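Local coordinates for protein putative modification methylase (Thermus thermophilus, PDB 2ZIG) that probably transfers a methyl group from S-adenosyl-L-methionine to cytosine N4 in DNA, at residues F220-A225 with L250-R255; I134-H139 with E166-L171. All blocks are in the same frame, centred on the assembly; numbering follows the deposited sequence.

Contact 1 (F220-A225 with L250-R255)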
ATOM      1  N   PHE B 220      11.368 -13.059  -5.201  1.00 31.97           N
ATOM      2  CA  PHE B 220      11.869 -11.865  -5.859  1.00 28.68           C
ATOM      3  C   PHE B 220      13.253 -12.060  -6.465  1.00 27.01           C
ATOM      4  O   PHE B 220      14.050 -12.860  -5.980  1.00 27.30           O
ATOM      5  CB  PHE B 220      11.842 -10.657  -4.903  1.00 28.76           C
ATOM      6  CG  PHE B 220      12.581 -10.867  -3.614  1.00 27.05           C
ATOM      7  CD1 PHE B 220      13.970 -10.870  -3.580  1.00 27.86           C
ATOM      8  CD2 PHE B 220      11.885 -11.039  -2.424  1.00 30.25           C
ATOM      9  CE1 PHE B 220      14.660 -11.042  -2.375  1.00 27.36           C
ATOM     10  CE2 PHE B 220      12.563 -11.209  -1.217  1.00 27.98           C
ATOM     11  CZ  PHE B 220      13.952 -11.212  -1.194  1.00 29.17           C
ATOM     12  N   PRO B 221      13.542 -11.341  -7.561  1.00 26.05           N
ATOM     13  CA  PRO B 221      14.824 -11.415  -8.262  1.00 25.85           C
ATOM     14  C   PRO B 221      16.001 -10.990  -7.395  1.00 25.84           C
ATOM     15  O   PRO B 221      15.861 -10.170  -6.477  1.00 24.13           O
ATOM     16  CB  PRO B 221      14.632 -10.460  -9.436  1.00 25.87           C
ATOM     17  CG  PRO B 221      13.172 -10.527  -9.689  1.00 26.54           C
ATOM     18  CD  PRO B 221      12.606 -10.479  -8.298  1.00 25.56           C
ATOM     19  N   LEU B 222      17.166 -11.545  -7.707  1.00 24.82           N
ATOM     20  CA  LEU B 222      18.379 -11.217  -6.984  1.00 25.37           C
ATOM     21  C   LEU B 222      18.603  -9.703  -7.107  1.00 25.88           C
ATOM     22  O   LEU B 222      18.921  -9.025  -6.130  1.00 26.47           O
ATOM     23  CB  LEU B 222      19.565 -11.957  -7.594  1.00 26.65           C
ATOM     24  CG  LEU B 222      20.718 -12.395  -6.690  1.00 30.33           C
ATOM     25  CD1 LEU B 222      21.964 -12.521  -7.551  1.00 29.93           C
ATOM     26  CD2 LEU B 222      20.957 -11.398  -5.571  1.00 28.76           C
ATOM     27  N   GLU B 223      18.421  -9.179  -8.313  1.00 23.12           N
ATOM     28  CA  GLU B 223      18.629  -7.762  -8.548  1.00 26.06           C
ATOM     29  C   GLU B 223      17.845  -6.858  -7.606  1.00 23.91           C
ATOM     30  O   GLU B 223      18.343  -5.817  -7.176  1.00 26.48           O
ATOM     31  CB  GLU B 223      18.301  -7.406  -9.998  1.00 26.97           C
ATOM     32  CG  GLU B 223      18.319  -5.915 -10.246  1.00 33.16           C
ATOM     33  CD  GLU B 223      18.312  -5.565 -11.717  1.00 39.22           C
ATOM     34  OE1 GLU B 223      17.514  -6.162 -12.477  1.00 38.44           O
ATOM     35  OE2 GLU B 223      19.102  -4.677 -12.108  1.00 42.56           O
ATOM     36  N   LEU B 224      16.620  -7.246  -7.293  1.00 22.86           N
ATOM     37  CA  LEU B 224      15.790  -6.460  -6.390  1.00 22.30           C
ATOM     38  C   LEU B 224      16.403  -6.505  -4.985  1.00 22.68           C
ATOM     39  O   LEU B 224      16.416  -5.507  -4.266  1.00 21.78           O
ATOM     40  CB  LEU B 224      14.367  -7.019  -6.384  1.00 23.04           C
ATOM     41  CG  LEU B 224      13.261  -6.262  -5.635  1.00 27.15           C
ATOM     42  CD1 LEU B 224      11.913  -6.748  -6.109  1.00 28.17           C
ATOM     43  CD2 LEU B 224      13.390  -6.475  -4.141  1.00 27.23           C
ATOM     44  N   ALA B 225      16.918  -7.665  -4.592  1.00 21.61           N
ATOM     45  CA  ALA B 225      17.533  -7.779  -3.272  1.00 22.61           C
ATOM     46  C   ALA B 225      18.852  -7.005  -3.223  1.00 22.50           C
ATOM     47  O   ALA B 225      19.150  -6.325  -2.238  1.00 18.57           O
ATOM     48  CB  ALA B 225      17.769  -9.249  -2.922  1.00 23.03           C
ATOM     49  N   LEU B 250      20.468 -13.686   0.987  1.00 22.39           N
ATOM     50  CA  LEU B 250      21.797 -14.031   1.488  1.00 22.14           C
ATOM     51  C   LEU B 250      22.792 -13.820   0.351  1.00 21.44           C
ATOM     52  O   LEU B 250      23.866 -13.273   0.543  1.00 24.18           O
ATOM     53  CB  LEU B 250      21.826 -15.503   1.929  1.00 22.77           C
ATOM     54  CG  LEU B 250      21.301 -15.940   3.309  1.00 24.70           C
ATOM     55  CD1 LEU B 250      20.369 -14.918   3.913  1.00 21.48           C
ATOM     56  CD2 LEU B 250      20.612 -17.287   3.160  1.00 26.73           C
ATOM     57  N   ILE B 251      22.418 -14.261  -0.843  1.00 23.45           N
ATOM     58  CA  ILE B 251      23.264 -14.125  -2.023  1.00 23.66           C
ATOM     59  C   ILE B 251      23.512 -12.658  -2.371  1.00 24.70           C
ATOM     60  O   ILE B 251      24.648 -12.262  -2.611  1.00 24.12           O
ATOM     61  CB  ILE B 251      22.621 -14.848  -3.216  1.00 24.02           C
ATOM     62  CG1 ILE B 251      22.612 -16.353  -2.935  1.00 23.26           C
ATOM     63  CG2 ILE B 251      23.358 -14.532  -4.500  1.00 22.81           C
ATOM     64  CD1 ILE B 251      21.891 -17.166  -3.995  1.00 25.88           C
ATOM     65  N   ALA B 252      22.444 -11.860  -2.389  1.00 25.04           N
ATOM     66  CA  ALA B 252      22.542 -10.435  -2.692  1.00 25.45           C
ATOM     67  C   ALA B 252      23.462  -9.770  -1.676  1.00 24.42           C
ATOM     68  O   ALA B 252      24.290  -8.942  -2.026  1.00 26.18           O
ATOM     69  CB  ALA B 252      21.165  -9.785  -2.646  1.00 19.81           C
ATOM     70  N   ALA B 253      23.314 -10.141  -0.415  1.00 26.10           N
ATOM     71  CA  ALA B 253      24.140  -9.571   0.647  1.00 25.70           C
ATOM     72  C   ALA B 253      25.625  -9.898   0.453  1.00 25.84           C
ATOM     73  O   ALA B 253      26.476  -9.008   0.444  1.00 27.24           O
ATOM     74  CB  ALA B 253      23.666 -10.091   1.995  1.00 27.05           C
ATOM     75  N   ALA B 254      25.933 -11.177   0.283  1.00 26.01           N
ATOM     76  CA  ALA B 254      27.315 -11.600   0.108  1.00 26.93           C
ATOM     77  C   ALA B 254      27.978 -11.039  -1.150  1.00 25.99           C
ATOM     78  O   ALA B 254      29.163 -10.708  -1.137  1.00 24.72           O
ATOM     79  CB  ALA B 254      27.391 -13.111   0.104  1.00 24.81           C
ATOM     80  N   ARG B 255      27.226 -10.931  -2.239  1.00 27.07           N
ATOM     81  CA  ARG B 255      27.804 -10.407  -3.477  1.00 26.84           C
ATOM     82  C   ARG B 255      28.220  -8.955  -3.315  1.00 25.75           C
ATOM     83  O   ARG B 255      29.059  -8.466  -4.063  1.00 27.25           O
ATOM     84  CB  ARG B 255      26.813 -10.525  -4.635  1.00 28.57           C
ATOM     85  CG  ARG B 255      26.572 -11.945  -5.115  1.00 28.47           C
ATOM     86  CD  ARG B 255      25.367 -11.982  -6.039  1.00 32.15           C
ATOM     87  NE  ARG B 255      25.563 -11.186  -7.244  1.00 33.47           N
ATOM     88  CZ  ARG B 255      26.254 -11.601  -8.300  1.00 35.19           C
ATOM     89  NH1 ARG B 255      26.393 -10.821  -9.368  1.00 33.23           N
ATOM     90  NH2 ARG B 255      26.800 -12.809  -8.290  1.00 36.23           N
TER

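Contact 2 (I134-H139 with E166-L171)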
ATOM      1  N   ILE B 134       8.116   1.207  -1.404  1.00 19.74           N
ATOM      2  CA  ILE B 134       8.518   1.367  -2.788  1.00 20.96           C
ATOM      3  C   ILE B 134       7.586   0.403  -3.536  1.00 21.50           C
ATOM      4  O   ILE B 134       7.330  -0.717  -3.072  1.00 18.96           O
ATOM      5  CB  ILE B 134       9.992   0.968  -3.016  1.00 19.77           C
ATOM      6  CG1 ILE B 134      10.917   2.071  -2.483  1.00 19.12           C
ATOM      7  CG2 ILE B 134      10.246   0.743  -4.509  1.00 18.01           C
ATOM      8  CD1 ILE B 134      12.404   1.719  -2.528  1.00 18.25           C
ATOM      9  N   ILE B 135       7.055   0.861  -4.665  1.00 20.30           N
ATOM     10  CA  ILE B 135       6.155   0.057  -5.466  1.00 19.47           C
ATOM     11  C   ILE B 135       6.944  -0.718  -6.500  1.00 20.07           C
ATOM     12  O   ILE B 135       7.601  -0.136  -7.353  1.00 19.75           O
ATOM     13  CB  ILE B 135       5.115   0.919  -6.221  1.00 19.00           C
ATOM     14  CG1 ILE B 135       4.261   1.703  -5.224  1.00 17.98           C
ATOM     15  CG2 ILE B 135       4.223   0.014  -7.099  1.00 20.52           C
ATOM     16  CD1 ILE B 135       3.712   0.850  -4.092  1.00 16.97           C
ATOM     17  N   TRP B 136       6.886  -2.037  -6.422  1.00 20.33           N
ATOM     18  CA  TRP B 136       7.584  -2.844  -7.396  1.00 20.70           C
ATOM     19  C   TRP B 136       6.634  -3.170  -8.535  1.00 21.93           C
ATOM     20  O   TRP B 136       5.771  -4.037  -8.397  1.00 21.74           O
ATOM     21  CB  TRP B 136       8.084  -4.138  -6.759  1.00 20.72           C
ATOM     22  CG  TRP B 136       8.715  -5.078  -7.746  1.00 23.71           C
ATOM     23  CD1 TRP B 136       9.365  -4.745  -8.911  1.00 20.96           C
ATOM     24  CD2 TRP B 136       8.809  -6.500  -7.628  1.00 23.04           C
ATOM     25  NE1 TRP B 136       9.856  -5.878  -9.515  1.00 21.30           N
ATOM     26  CE2 TRP B 136       9.528  -6.968  -8.750  1.00 23.51           C
ATOM     27  CE3 TRP B 136       8.356  -7.426  -6.677  1.00 25.54           C
ATOM     28  CZ2 TRP B 136       9.802  -8.323  -8.949  1.00 23.56           C
ATOM     29  CZ3 TRP B 136       8.630  -8.776  -6.875  1.00 26.40           C
ATOM     30  CH2 TRP B 136       9.346  -9.208  -8.004  1.00 24.20           C
ATOM     31  N   HIS B 137       6.784  -2.469  -9.658  1.00 21.75           N
ATOM     32  CA  HIS B 137       5.935  -2.729 -10.810  1.00 23.85           C
ATOM     33  C   HIS B 137       6.522  -3.973 -11.451  1.00 24.17           C
ATOM     34  O   HIS B 137       7.401  -3.913 -12.310  1.00 23.04           O
ATOM     35  CB  HIS B 137       5.945  -1.552 -11.784  1.00 24.91           C
ATOM     36  CG  HIS B 137       4.790  -1.563 -12.735  1.00 26.45           C
ATOM     37  ND1 HIS B 137       4.580  -0.568 -13.665  1.00 29.09           N
ATOM     38  CD2 HIS B 137       3.773  -2.442 -12.887  1.00 25.50           C
ATOM     39  CE1 HIS B 137       3.479  -0.834 -14.347  1.00 27.87           C
ATOM     40  NE2 HIS B 137       2.971  -1.965 -13.894  1.00 27.16           N
ATOM     41  N   LYS B 138       6.024  -5.099 -10.967  1.00 25.87           N
ATOM     42  CA  LYS B 138       6.434  -6.436 -11.359  1.00 32.03           C
ATOM     43  C   LYS B 138       6.087  -6.748 -12.805  1.00 34.28           C
ATOM     44  O   LYS B 138       6.963  -7.057 -13.609  1.00 35.06           O
ATOM     45  CB  LYS B 138       5.734  -7.434 -10.429  1.00 32.49           C
ATOM     46  CG  LYS B 138       6.436  -8.752 -10.173  1.00 36.48           C
ATOM     47  CD  LYS B 138       5.602  -9.585  -9.190  1.00 37.24           C
ATOM     48  CE  LYS B 138       6.242 -10.931  -8.862  1.00 39.93           C
ATOM     49  NZ  LYS B 138       6.358 -11.843 -10.039  1.00 40.09           N
ATOM     50  N   HIS B 139       4.800  -6.658 -13.124  1.00 36.72           N
ATOM     51  CA  HIS B 139       4.304  -6.964 -14.461  1.00 37.43           C
ATOM     52  C   HIS B 139       3.834  -5.727 -15.206  1.00 39.74           C
ATOM     53  O   HIS B 139       2.705  -5.271 -15.022  1.00 39.94           O
ATOM     54  CB  HIS B 139       3.154  -7.969 -14.360  1.00 34.90           C
ATOM     55  CG  HIS B 139       3.478  -9.177 -13.536  1.00 34.60           C
ATOM     56  ND1 HIS B 139       2.768  -9.520 -12.404  1.00 36.10           N
ATOM     57  CD2 HIS B 139       4.443 -10.119 -13.674  1.00 34.78           C
ATOM     58  CE1 HIS B 139       3.281 -10.620 -11.881  1.00 35.69           C
ATOM     59  NE2 HIS B 139       4.298 -11.003 -12.632  1.00 36.15           N
ATOM     60  N   GLU B 166      -0.396  -5.990 -10.988  1.00 23.47           N
ATOM     61  CA  GLU B 166       0.871  -5.703 -11.645  1.00 22.42           C
ATOM     62  C   GLU B 166       1.948  -5.339 -10.631  1.00 22.14           C
ATOM     63  O   GLU B 166       3.100  -5.158 -11.003  1.00 22.08           O
ATOM     64  CB  GLU B 166       0.718  -4.522 -12.596  1.00 21.90           C
ATOM     65  CG  GLU B 166      -0.274  -4.725 -13.704  1.00 25.30           C
ATOM     66  CD  GLU B 166      -0.590  -3.434 -14.414  1.00 26.28           C
ATOM     67  OE1 GLU B 166       0.328  -2.602 -14.568  1.00 27.91           O
ATOM     68  OE2 GLU B 166      -1.752  -3.249 -14.828  1.00 31.78           O
ATOM     69  N   ILE B 167       1.586  -5.241  -9.358  1.00 20.94           N
ATOM     70  CA  ILE B 167       2.557  -4.809  -8.359  1.00 21.93           C
ATOM     71  C   ILE B 167       2.673  -5.603  -7.064  1.00 22.36           C
ATOM     72  O   ILE B 167       1.838  -6.444  -6.732  1.00 21.96           O
ATOM     73  CB  ILE B 167       2.260  -3.348  -7.923  1.00 20.84           C
ATOM     74  CG1 ILE B 167       0.936  -3.318  -7.139  1.00 21.98           C
ATOM     75  CG2 ILE B 167       2.165  -2.427  -9.156  1.00 18.40           C
ATOM     76  CD1 ILE B 167       0.609  -2.000  -6.449  1.00 17.07           C
ATOM     77  N   GLU B 168       3.740  -5.288  -6.337  1.00 24.42           N
ATOM     78  CA  GLU B 168       4.008  -5.830  -5.018  1.00 24.21           C
ATOM     79  C   GLU B 168       4.506  -4.627  -4.229  1.00 23.53           C
ATOM     80  O   GLU B 168       4.955  -3.640  -4.812  1.00 22.35           O
ATOM     81  CB  GLU B 168       5.049  -6.940  -5.056  1.00 27.21           C
ATOM     82  CG  GLU B 168       4.443  -8.262  -5.463  1.00 27.49           C
ATOM     83  CD  GLU B 168       5.368  -9.418  -5.217  1.00 29.87           C
ATOM     84  OE1 GLU B 168       6.078  -9.393  -4.189  1.00 28.69           O
ATOM     85  OE2 GLU B 168       5.371 -10.355  -6.043  1.00 32.30           O
ATOM     86  N   TYR B 169       4.414  -4.703  -2.910  1.00 21.20           N
ATOM     87  CA  TYR B 169       4.798  -3.590  -2.064  1.00 20.00           C
ATOM     88  C   TYR B 169       6.091  -3.847  -1.306  1.00 20.60           C
ATOM     89  O   TYR B 169       6.279  -4.909  -0.726  1.00 19.42           O
ATOM     90  CB  TYR B 169       3.677  -3.308  -1.060  1.00 21.25           C
ATOM     91  CG  TYR B 169       2.310  -3.131  -1.689  1.00 20.55           C
ATOM     92  CD1 TYR B 169       1.824  -1.866  -2.014  1.00 21.24           C
ATOM     93  CD2 TYR B 169       1.520  -4.235  -1.991  1.00 22.34           C
ATOM     94  CE1 TYR B 169       0.568  -1.708  -2.632  1.00 20.92           C
ATOM     95  CE2 TYR B 169       0.276  -4.091  -2.603  1.00 22.23           C
ATOM     96  CZ  TYR B 169      -0.193  -2.825  -2.921  1.00 20.51           C
ATOM     97  OH  TYR B 169      -1.423  -2.694  -3.528  1.00 25.59           O
ATOM     98  N   ILE B 170       6.993  -2.875  -1.319  1.00 19.97           N
ATOM     99  CA  ILE B 170       8.231  -3.045  -0.578  1.00 20.36           C
ATOM    100  C   ILE B 170       8.088  -2.153   0.630  1.00 19.66           C
ATOM    101  O   ILE B 170       8.340  -0.960   0.561  1.00 20.69           O
ATOM    102  CB  ILE B 170       9.468  -2.648  -1.404  1.00 19.99           C
ATOM    103  CG1 ILE B 170       9.557  -3.542  -2.644  1.00 19.53           C
ATOM    104  CG2 ILE B 170      10.740  -2.827  -0.563  1.00 20.76           C
ATOM    105  CD1 ILE B 170      10.711  -3.193  -3.579  1.00 23.52           C
ATOM    106  N   LEU B 171       7.635  -2.756   1.728  1.00 20.25           N
ATOM    107  CA  LEU B 171       7.418  -2.055   2.988  1.00 19.78           C
ATOM    108  C   LEU B 171       8.727  -1.706   3.675  1.00 19.47           C
ATOM    109  O   LEU B 171       9.665  -2.491   3.679  1.00 21.17           O
ATOM    110  CB  LEU B 171       6.559  -2.919   3.908  1.00 18.12           C
ATOM    111  CG  LEU B 171       5.245  -3.385   3.267  1.00 17.98           C
ATOM    112  CD1 LEU B 171       4.502  -4.323   4.211  1.00 19.48           C
ATOM    113  CD2 LEU B 171       4.396  -2.174   2.941  1.00 15.49           C
TER

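Contact 1 (F220-A225 with L250-R255)
Leu222 and Ala225, both in the first turn of helix 222-232, press against Ala252 of helix 248-255. This is the tight part of the contact. CD2 of Leu222 comes to 3.3 Å from CB of Ala252, and CB of Ala225 lies 3.4 Å from that same Ala252 CB, both closer than carbon pairs usually sit. Alanine suits both places because a lone methyl lets the two backbones draw near, their CA atoms 5.7 Å apart at Ala225 and Ala252. Leucine suits its own place because its branched end can serve several neighbours. The two methyls divide: CD2 rests on Ala252, while CD1 turns to Ile251, 3.9 Å from its CG2, and to Arg255, the leucine and isoleucine side chains crossing at about a right angle. The leucine chi1 of -148° lies well off a staggered value, and the isobutyl group may be strained to fit between its neighbours. In this Rossmann-like methyltransferase fold the two helices are separated in sequence by the central strand 238-241, and helix 248-255 begins at Thr248, an S-adenosyl-L-methionine-binding residue whose side chain is about 4 Å from that of Ala225. Trimmed to an alanine here, Leu222 would probably leave a gap over Ala252 and strip Ile251 CG2 and Arg255 CD of their apolar neighbour. Toward solvent the packing slackens. CD1 of Leu222 meets the aliphatic part of the exposed Arg255, 3.8 Å from its CD, and lies obliquely to the guanidinium. The arginine chain bends at chi3 (62°), and its polar end is held elsewhere: NE forms a salt bridge with Glu226, on the same helix as Leu222, and NH2 bonds to the carbonyl O of Glu280.

Contact 2 (I134-H139 with E166-L171)
Ile134 and Ile170 face each other across two antiparallel strands, their CB atoms 4.0 Å apart and their side chains slanting past one another. On the other face of the sheet Ile135 reaches two partners at once: its CG2 meets CG2 of Ile167 at 3.8 Å, while CD1 runs out beside the Tyr169 ring. With CG1 next to the backbone N (chi1 -61°) and CG2 opposite it, the branched isoleucine sends one arm to each neighbour. Branching at CB also fits these residues to the extended backbone. The strands, 152° apart in direction, pair through Ile134 with Ile170 and Trp136 with Glu168, each pair joined by two N-H to O=C bonds; the bond from Trp136 N to Glu168 O is 3.0 Å long. In the mixed sheet strand 129-137 is antiparallel to 167-174 and parallel to the short edge strand 204-205, and the second subunit packs on the Ile135 and Tyr169 face. Beyond the isoleucines, Trp136 lies alongside Glu168, its CE3 3.7 Å from the glutamate CB, with ring and carboxylate planes 66° apart; the indole NE1 is satisfied by Ile208 O. Lys138 lays its CG over a face of that indole, near its rim, and its CE comes to 3.0 Å from Glu168 OE2, although NZ stays 4.4 Å away, beyond a salt bridge, and has a long, weak ion pair with Glu211. At the strand end His137 centres an inverse gamma turn. Its ring is nearly coplanar with the Glu166 carboxylate, and NE2 donates to the anti lone pair of OE1 at 2.8 Å, a hydrogen bond that helps hold the imidazole's rotation. The backbone carbonyl of Glu166 accepts from His139 N at 3.1 Å, while Glu166 N bonds Gln203 of the second subunit.

In the fold
The centres of contacts 1 and 2 lie about 17 Å apart, yet the two meet through Trp136. Pro221 CD comes to 3.5 Å from CH2 of its indole, and Leu224 CD1 packs equally close to its CD2, so the start of helix 222-232 rests on strand 129-137. Along the chain contact 2 closes before contact 1 opens. Both belong to the same Rossmann-like domain: contact 2 joins neighbouring strands in the antiparallel part of the mixed sheet, next to the second subunit, whereas contact 1 joins two helices, the second beginning at the cofactor-binding Thr248. The first turn of helix 222-232 thus touches Trp136 on one side and lies near Thr248 on the other.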